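Long-range contacts in endoribonuclease (Porcine reproductive and respiratory syndrome virus, PDB 5DA1), which probably cleaves RNA as the EndoU-family nsp11 part of the viral replicase polyprotein and antagonises beta interferon, both through a mechanism that depends on dimerization: residues W46-V51 / F90-A95; Y150-L155 / V163-P168. One frame throughout, in Å; residues are numbered along the deposited sequence.

Contact 1. Residues W46-V51 / F90-A95; sequences WPDRLV and FVRGEA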
ATOM      1  N   TRP A  46      -7.287  -7.196 -38.196  1.00 62.47           N
ATOM      2  CA  TRP A  46      -7.030  -6.143 -37.207  1.00 60.85           C
ATOM      3  C   TRP A  46      -5.709  -5.416 -37.486  1.00 61.10           C
ATOM      4  O   TRP A  46      -4.642  -5.853 -37.065  1.00 60.88           O
ATOM      5  CB  TRP A  46      -7.065  -6.713 -35.791  1.00 60.02           C
ATOM      6  CG  TRP A  46      -8.257  -7.597 -35.500  1.00 57.33           C
ATOM      7  CD1 TRP A  46      -9.499  -7.535 -36.076  1.00 55.76           C
ATOM      8  CD2 TRP A  46      -8.317  -8.656 -34.542  1.00 53.07           C
ATOM      9  NE1 TRP A  46     -10.321  -8.499 -35.537  1.00 54.00           N
ATOM     10  CE2 TRP A  46      -9.619  -9.198 -34.594  1.00 52.89           C
ATOM     11  CE3 TRP A  46      -7.397  -9.195 -33.641  1.00 50.31           C
ATOM     12  CZ2 TRP A  46     -10.023 -10.253 -33.783  1.00 54.72           C
ATOM     13  CZ3 TRP A  46      -7.785 -10.243 -32.841  1.00 51.17           C
ATOM     14  CH2 TRP A  46      -9.089 -10.768 -32.908  1.00 54.23           C
ATOM     15  N   PRO A  47      -5.779  -4.295 -38.215  1.00 61.41           N
ATOM     16  CA  PRO A  47      -4.553  -3.623 -38.657  1.00 61.40           C
ATOM     17  C   PRO A  47      -3.629  -3.166 -37.542  1.00 61.22           C
ATOM     18  O   PRO A  47      -2.418  -3.310 -37.673  1.00 61.52           O
ATOM     19  CB  PRO A  47      -5.063  -2.422 -39.468  1.00 61.31           C
ATOM     20  CG  PRO A  47      -6.506  -2.249 -39.065  1.00 62.09           C
ATOM     21  CD  PRO A  47      -6.992  -3.642 -38.743  1.00 61.67           C
ATOM     22  N   ASP A  48      -4.169  -2.600 -36.470  1.00 61.27           N
ATOM     23  CA  ASP A  48      -3.314  -2.190 -35.338  1.00 61.41           C
ATOM     24  C   ASP A  48      -3.505  -3.108 -34.158  1.00 60.51           C
ATOM     25  O   ASP A  48      -4.554  -3.062 -33.480  1.00 60.54           O
ATOM     26  CB  ASP A  48      -3.572  -0.758 -34.938  1.00 62.05           C
ATOM     27  CG  ASP A  48      -3.617   0.148 -36.116  1.00 65.17           C
ATOM     28  OD1 ASP A  48      -4.692   0.180 -36.754  1.00 68.75           O
ATOM     29  OD2 ASP A  48      -2.578   0.802 -36.414  1.00 69.51           O
ATOM     30  N   ARG A  49      -2.503  -3.960 -33.943  1.00 59.12           N
ATOM     31  CA  ARG A  49      -2.629  -5.070 -33.001  1.00 58.21           C
ATOM     32  C   ARG A  49      -1.282  -5.402 -32.363  1.00 57.66           C
ATOM     33  O   ARG A  49      -0.215  -5.094 -32.917  1.00 57.35           O
ATOM     34  CB  ARG A  49      -3.233  -6.300 -33.681  1.00 57.75           C
ATOM     35  CG  ARG A  49      -2.302  -6.989 -34.674  1.00 58.48           C
ATOM     36  CD  ARG A  49      -2.898  -8.246 -35.357  1.00 58.64           C
ATOM     37  NE  ARG A  49      -1.948  -8.771 -36.341  1.00 59.35           N
ATOM     38  CZ  ARG A  49      -1.783  -8.284 -37.576  1.00 59.89           C
ATOM     39  NH1 ARG A  49      -2.535  -7.274 -38.019  1.00 59.72           N
ATOM     40  NH2 ARG A  49      -0.857  -8.813 -38.377  1.00 58.91           N
ATOM     41  N   LEU A  50      -1.341  -5.998 -31.180  1.00 56.78           N
ATOM     42  CA  LEU A  50      -0.142  -6.442 -30.504  1.00 56.32           C
ATOM     43  C   LEU A  50      -0.333  -7.897 -30.143  1.00 56.16           C
ATOM     44  O   LEU A  50      -1.259  -8.262 -29.410  1.00 55.69           O
ATOM     45  CB  LEU A  50       0.146  -5.587 -29.271  1.00 56.16           C
ATOM     46  CG  LEU A  50       1.389  -5.904 -28.431  1.00 56.02           C
ATOM     47  CD1 LEU A  50       2.691  -5.528 -29.122  1.00 54.98           C
ATOM     48  CD2 LEU A  50       1.284  -5.137 -27.140  1.00 56.73           C
ATOM     49  N   VAL A  51       0.537  -8.738 -30.686  1.00 56.37           N
ATOM     50  CA  VAL A  51       0.357 -10.175 -30.519  1.00 56.74           C
ATOM     51  C   VAL A  51       1.352 -10.791 -29.545  1.00 56.60           C
ATOM     52  O   VAL A  51       2.560 -10.569 -29.620  1.00 56.14           O
ATOM     53  CB  VAL A  51       0.381 -10.943 -31.858  1.00 56.60           C
ATOM     54  CG1 VAL A  51      -0.284 -12.276 -31.674  1.00 58.08           C
ATOM     55  CG2 VAL A  51      -0.359 -10.194 -32.925  1.00 56.92           C
ATOM     56  N   PHE A  90       2.007  -4.585 -34.726  1.00 65.51           N
ATOM     57  CA  PHE A  90       1.530  -4.214 -36.064  1.00 67.85           C
ATOM     58  C   PHE A  90       0.848  -2.856 -36.098  1.00 69.27           C
ATOM     59  O   PHE A  90      -0.054  -2.581 -35.317  1.00 70.12           O
ATOM     60  CB  PHE A  90       0.543  -5.265 -36.577  1.00 67.85           C
ATOM     61  CG  PHE A  90       1.174  -6.579 -36.850  1.00 68.69           C
ATOM     62  CD1 PHE A  90       1.801  -6.821 -38.073  1.00 69.06           C
ATOM     63  CD2 PHE A  90       1.189  -7.566 -35.877  1.00 69.72           C
ATOM     64  CE1 PHE A  90       2.410  -8.032 -38.338  1.00 68.78           C
ATOM     65  CE2 PHE A  90       1.794  -8.797 -36.129  1.00 71.05           C
ATOM     66  CZ  PHE A  90       2.401  -9.029 -37.372  1.00 70.65           C
ATOM     67  N   VAL A  91       1.258  -2.009 -37.021  1.00 71.23           N
ATOM     68  CA  VAL A  91       0.588  -0.730 -37.208  1.00 73.28           C
ATOM     69  C   VAL A  91       0.231  -0.531 -38.682  1.00 74.90           C
ATOM     70  O   VAL A  91       1.103  -0.598 -39.567  1.00 75.12           O
ATOM     71  CB  VAL A  91       1.438   0.420 -36.648  1.00 73.28           C
ATOM     72  CG1 VAL A  91       1.103   1.771 -37.315  1.00 72.66           C
ATOM     73  CG2 VAL A  91       1.252   0.471 -35.139  1.00 73.57           C
ATOM     74  N   ARG A  92      -1.059  -0.292 -38.932  1.00 76.56           N
ATOM     75  CA  ARG A  92      -1.623  -0.319 -40.295  1.00 78.01           C
ATOM     76  C   ARG A  92      -1.123  -1.571 -41.034  1.00 78.06           C
ATOM     77  O   ARG A  92      -0.506  -1.482 -42.099  1.00 78.12           O
ATOM     78  CB  ARG A  92      -1.310   0.964 -41.092  1.00 78.21           C
ATOM     79  CG  ARG A  92      -1.822   2.269 -40.459  1.00 81.09           C
ATOM     80  CD  ARG A  92      -1.277   3.504 -41.213  1.00 85.80           C
ATOM     81  NE  ARG A  92      -0.648   4.512 -40.337  1.00 89.51           N
ATOM     82  CZ  ARG A  92      -1.078   5.771 -40.171  1.00 92.22           C
ATOM     83  NH1 ARG A  92      -2.156   6.217 -40.827  1.00 92.96           N
ATOM     84  NH2 ARG A  92      -0.426   6.598 -39.349  1.00 92.15           N
ATOM     85  N   GLY A  93      -1.365  -2.730 -40.422  1.00 78.10           N
ATOM     86  CA  GLY A  93      -1.078  -4.018 -41.033  1.00 77.96           C
ATOM     87  C   GLY A  93       0.391  -4.375 -41.094  1.00 78.19           C
ATOM     88  O   GLY A  93       0.727  -5.502 -41.462  1.00 77.78           O
ATOM     89  N   GLU A  94       1.271  -3.438 -40.735  1.00 78.46           N
ATOM     90  CA  GLU A  94       2.708  -3.688 -40.891  1.00 79.29           C
ATOM     91  C   GLU A  94       3.554  -3.646 -39.606  1.00 78.83           C
ATOM     92  O   GLU A  94       3.669  -2.606 -38.955  1.00 79.01           O
ATOM     93  CB  GLU A  94       3.309  -2.795 -41.994  1.00 79.72           C
ATOM     94  CG  GLU A  94       4.602  -3.369 -42.625  1.00 83.10           C
ATOM     95  CD  GLU A  94       4.468  -4.855 -43.060  1.00 86.75           C
ATOM     96  OE1 GLU A  94       3.826  -5.124 -44.121  1.00 86.54           O
ATOM     97  OE2 GLU A  94       5.017  -5.741 -42.340  1.00 87.16           O
ATOM     98  N   ALA A  95       4.162  -4.787 -39.277  1.00 78.26           N
ATOM     99  CA  ALA A  95       5.095  -4.935 -38.140  1.00 77.56           C
ATOM    100  C   ALA A  95       6.050  -3.756 -37.895  1.00 77.05           C
ATOM    101  O   ALA A  95       6.552  -3.151 -38.842  1.00 77.22           O
ATOM    102  CB  ALA A  95       5.896  -6.231 -38.282  1.00 77.62           C
TER

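Contact 2. Residues Y150-L155 / V163-P168; sequences YLPRFL and VGVSSP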
ATOM      1  N   TYR A 150      10.100  -2.469   5.452  1.00 42.82           N
ATOM      2  CA  TYR A 150       9.211  -1.323   5.702  1.00 42.56           C
ATOM      3  C   TYR A 150       8.054  -1.151   4.721  1.00 41.99           C
ATOM      4  O   TYR A 150       7.368  -0.121   4.748  1.00 42.03           O
ATOM      5  CB  TYR A 150      10.020  -0.022   5.808  1.00 43.60           C
ATOM      6  CG  TYR A 150      11.331  -0.189   6.571  1.00 46.80           C
ATOM      7  CD1 TYR A 150      11.331  -0.608   7.907  1.00 49.50           C
ATOM      8  CD2 TYR A 150      12.570   0.026   5.942  1.00 47.08           C
ATOM      9  CE1 TYR A 150      12.531  -0.790   8.608  1.00 50.91           C
ATOM     10  CE2 TYR A 150      13.762  -0.144   6.623  1.00 48.16           C
ATOM     11  CZ  TYR A 150      13.753  -0.548   7.966  1.00 51.14           C
ATOM     12  OH  TYR A 150      14.944  -0.707   8.692  1.00 49.70           O
ATOM     13  N   LEU A 151       7.811  -2.161   3.882  1.00 40.90           N
ATOM     14  CA  LEU A 151       6.788  -2.067   2.835  1.00 39.23           C
ATOM     15  C   LEU A 151       5.386  -2.206   3.382  1.00 38.36           C
ATOM     16  O   LEU A 151       5.136  -2.958   4.311  1.00 37.13           O
ATOM     17  CB  LEU A 151       7.005  -3.116   1.742  1.00 38.57           C
ATOM     18  CG  LEU A 151       8.247  -2.822   0.922  1.00 37.96           C
ATOM     19  CD1 LEU A 151       8.421  -3.772  -0.260  1.00 34.47           C
ATOM     20  CD2 LEU A 151       8.261  -1.351   0.506  1.00 35.96           C
ATOM     21  N   PRO A 152       4.453  -1.474   2.780  1.00 38.10           N
ATOM     22  CA  PRO A 152       3.015  -1.653   3.110  1.00 37.64           C
ATOM     23  C   PRO A 152       2.459  -3.005   2.649  1.00 37.82           C
ATOM     24  O   PRO A 152       3.103  -3.739   1.888  1.00 37.45           O
ATOM     25  CB  PRO A 152       2.337  -0.520   2.365  1.00 37.38           C
ATOM     26  CG  PRO A 152       3.364  -0.056   1.333  1.00 38.11           C
ATOM     27  CD  PRO A 152       4.723  -0.352   1.865  1.00 37.01           C
ATOM     28  N   ARG A 153       1.282  -3.352   3.138  1.00 38.36           N
ATOM     29  CA  ARG A 153       0.593  -4.554   2.636  1.00 39.11           C
ATOM     30  C   ARG A 153       0.091  -4.445   1.206  1.00 37.73           C
ATOM     31  O   ARG A 153       0.060  -5.426   0.540  1.00 38.08           O
ATOM     32  CB  ARG A 153      -0.573  -4.979   3.550  1.00 39.79           C
ATOM     33  CG  ARG A 153      -0.176  -6.068   4.467  1.00 43.83           C
ATOM     34  CD  ARG A 153      -0.581  -5.802   5.866  1.00 51.74           C
ATOM     35  NE  ARG A 153      -0.165  -6.897   6.758  1.00 57.12           N
ATOM     36  CZ  ARG A 153      -0.952  -7.926   7.082  1.00 58.72           C
ATOM     37  NH1 ARG A 153      -2.202  -8.014   6.578  1.00 57.17           N
ATOM     38  NH2 ARG A 153      -0.490  -8.859   7.917  1.00 59.18           N
ATOM     39  N   PHE A 154      -0.320  -3.263   0.769  1.00 37.17           N
ATOM     40  CA  PHE A 154      -0.779  -3.023  -0.594  1.00 36.83           C
ATOM     41  C   PHE A 154       0.243  -2.267  -1.466  1.00 36.66           C
ATOM     42  O   PHE A 154       0.708  -1.188  -1.106  1.00 36.96           O
ATOM     43  CB  PHE A 154      -2.103  -2.239  -0.596  1.00 36.86           C
ATOM     44  CG  PHE A 154      -2.621  -1.962  -1.977  1.00 37.76           C
ATOM     45  CD1 PHE A 154      -3.392  -2.936  -2.659  1.00 35.65           C
ATOM     46  CD2 PHE A 154      -2.298  -0.754  -2.636  1.00 38.02           C
ATOM     47  CE1 PHE A 154      -3.851  -2.715  -3.984  1.00 35.04           C
ATOM     48  CE2 PHE A 154      -2.753  -0.512  -3.971  1.00 39.06           C
ATOM     49  CZ  PHE A 154      -3.531  -1.522  -4.651  1.00 37.38           C
ATOM     50  N   LEU A 155       0.535  -2.825  -2.632  1.00 36.29           N
ATOM     51  CA  LEU A 155       1.445  -2.232  -3.591  1.00 36.24           C
ATOM     52  C   LEU A 155       0.736  -1.930  -4.921  1.00 36.41           C
ATOM     53  O   LEU A 155       0.145  -2.836  -5.541  1.00 37.41           O
ATOM     54  CB  LEU A 155       2.616  -3.199  -3.827  1.00 35.93           C
ATOM     55  CG  LEU A 155       3.405  -3.566  -2.570  1.00 35.60           C
ATOM     56  CD1 LEU A 155       4.531  -4.543  -2.894  1.00 33.33           C
ATOM     57  CD2 LEU A 155       3.956  -2.322  -1.892  1.00 33.94           C
ATOM     58  N   VAL A 163       4.768   4.149  -2.870  1.00 38.68           N
ATOM     59  CA  VAL A 163       4.154   3.868  -1.570  1.00 38.54           C
ATOM     60  C   VAL A 163       4.759   4.672  -0.418  1.00 39.33           C
ATOM     61  O   VAL A 163       5.905   5.108  -0.496  1.00 39.77           O
ATOM     62  CB  VAL A 163       4.273   2.405  -1.218  1.00 38.03           C
ATOM     63  CG1 VAL A 163       3.513   1.592  -2.228  1.00 39.05           C
ATOM     64  CG2 VAL A 163       5.743   1.981  -1.156  1.00 36.49           C
ATOM     65  N   GLY A 164       3.983   4.869   0.649  1.00 39.47           N
ATOM     66  CA  GLY A 164       4.530   5.356   1.892  1.00 39.62           C
ATOM     67  C   GLY A 164       5.244   4.179   2.514  1.00 40.23           C
ATOM     68  O   GLY A 164       4.928   3.033   2.192  1.00 40.06           O
ATOM     69  N   VAL A 165       6.199   4.434   3.410  1.00 40.50           N
ATOM     70  CA  VAL A 165       7.038   3.347   3.928  1.00 40.40           C
ATOM     71  C   VAL A 165       7.318   3.457   5.464  1.00 40.49           C
ATOM     72  O   VAL A 165       7.331   4.566   6.006  1.00 41.65           O
ATOM     73  CB  VAL A 165       8.255   3.276   3.042  1.00 40.38           C
ATOM     74  CG1 VAL A 165       9.482   3.638   3.785  1.00 41.55           C
ATOM     75  CG2 VAL A 165       8.330   1.960   2.354  1.00 39.33           C
ATOM     76  N   SER A 166       7.466   2.348   6.186  1.00 39.70           N
ATOM     77  CA  SER A 166       7.460   2.464   7.663  1.00 39.85           C
ATOM     78  C   SER A 166       8.267   1.484   8.467  1.00 40.17           C
ATOM     79  O   SER A 166       8.237   0.261   8.227  1.00 39.19           O
ATOM     80  CB  SER A 166       6.043   2.408   8.246  1.00 40.34           C
ATOM     81  OG  SER A 166       6.100   2.341   9.676  1.00 39.30           O
ATOM     82  N   SER A 167       8.949   2.057   9.455  1.00 40.84           N
ATOM     83  CA  SER A 167       9.608   1.299  10.522  1.00 41.75           C
ATOM     84  C   SER A 167       8.824   1.608  11.760  1.00 42.32           C
ATOM     85  O   SER A 167       9.026   2.657  12.386  1.00 42.53           O
ATOM     86  CB  SER A 167      11.059   1.728  10.707  1.00 41.81           C
ATOM     87  OG  SER A 167      11.683   0.895  11.652  1.00 41.88           O
ATOM     88  N   PRO A 168       7.902   0.712  12.111  1.00 42.91           N
ATOM     89  CA  PRO A 168       6.879   1.014  13.110  1.00 43.72           C
ATOM     90  C   PRO A 168       7.513   1.511  14.394  1.00 44.61           C
ATOM     91  O   PRO A 168       8.339   0.828  14.995  1.00 45.10           O
ATOM     92  CB  PRO A 168       6.192  -0.336  13.356  1.00 43.48           C
ATOM     93  CG  PRO A 168       6.730  -1.277  12.344  1.00 42.61           C
ATOM     94  CD  PRO A 168       7.998  -0.723  11.810  1.00 42.96           C
TER

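Contact 1. Residues W46-V51 / F90-A95
Arg49 lays its guanidinium flat on the ring of Phe90, the planes 20° apart and CZ 3.6 Å from the centroid of the Phe90 ring. The overlap is uneven: NH2 stands over the ring centre, whereas NE lies above the CD2 side. With CG between the backbone N and the carbonyl carbon (chi1 71°), the Arg49 chain runs extended to NE and brings its head over this face. In the guanidinium plane, NH1 gives a bond to Trp46 O (2.7 Å). NH2 has a further partner in Asn42 OD1. Val51 comes to the edge of the same ring, its CG2 4.1 Å from Phe90 CE2. Both stacked residues rise from one face of the sheet, as an antiparallel hydrogen-bonded pair: Phe90 N to Arg49 O is 2.9 Å, and Arg49 N to Phe90 O 3.1 Å. Beyond the pair, Pro47 and Asp48 hold the type I' turn that joins strands 83-91 and 94-96. Gly93 N bonds to Pro47 O (3.0 Å), while Arg92 N meets Asp48 OD2 (3.1 Å) from above the carboxylate plane. The turn thus gives two backbone N-H groups to its neighbour. Cation-pi attraction combined with hydrogen bonds at the rim of the guanidinium fixes the rotation of the arginine head, and the pi face and the carbonyl oxygens of Trp46 and Asn42 probably stabilise the positive charge of this buried side chain.

Contact 2. Residues Y150-L155 / V163-P168
Pro152 presses its ring against the isopropyl group of Val163: CG of Pro152 is 3.7 Å from Val163 CB and lies almost evenly between the two valine methyls. Gly164 points its carbonyl oxygen at CD of the same ring. On one flank Leu155 closes in, its CD2 4.0 Å from Val163 CG1, so proline and leucine together cover that methyl. Leu151 starts out away from the strand, yet its far end turns back; CG beside the backbone N (chi1 -69°) leaves CD2 3.8 Å from Val165 CG2. That valine methyl also meets Pro152 CD and the carbonyl oxygen of Tyr150, filling the angle between the loop backbone and Leu151. At the other end the Tyr150 ring slants across the end of the strand, toward Ser167, with Ser166 O near its ring plane at the edge and CE1 3.6 Å from Ser167 CB. One bond sets the register here: Ser166 N donates to Tyr150 O (2.9 Å). The loop before strand 161-167 thereby folds back over that strand, which pairs antiparallel with strand 171-178, where Lys173, a predicted active-site residue, touches Val165. Strands 134-136 and 139-141 pack on Tyr150 and Ser167 through Val135 and Val140. From the second subunit, Tyr69 bonds to Ser166 OG and Ser74 to Gly164 N, so this stretch of the EndoU region also forms part of the dimer interface.

The two contacts sit on opposite sides of the chain's centre, their own centres about 41 Å apart and their nearest atoms about 22 Å. They share no strand: contact 1 joins strand 49-53 to the hairpin of 83-91 and 94-96 in the N-terminal part, contact 2 a loop to strand 161-167 in the EndoU part. Contact 1 is partly buried, with an exposed turn, and relies on backbone bonds, a carboxylate and a stacked cation. Contact 2 is largely buried and mostly apolar, with a single hydrogen bond across it. The second subunit reaches contact 2 but not 46-51 or 90-95, and two of the predicted active-site residues, Lys173 and His144, lie near contact 2.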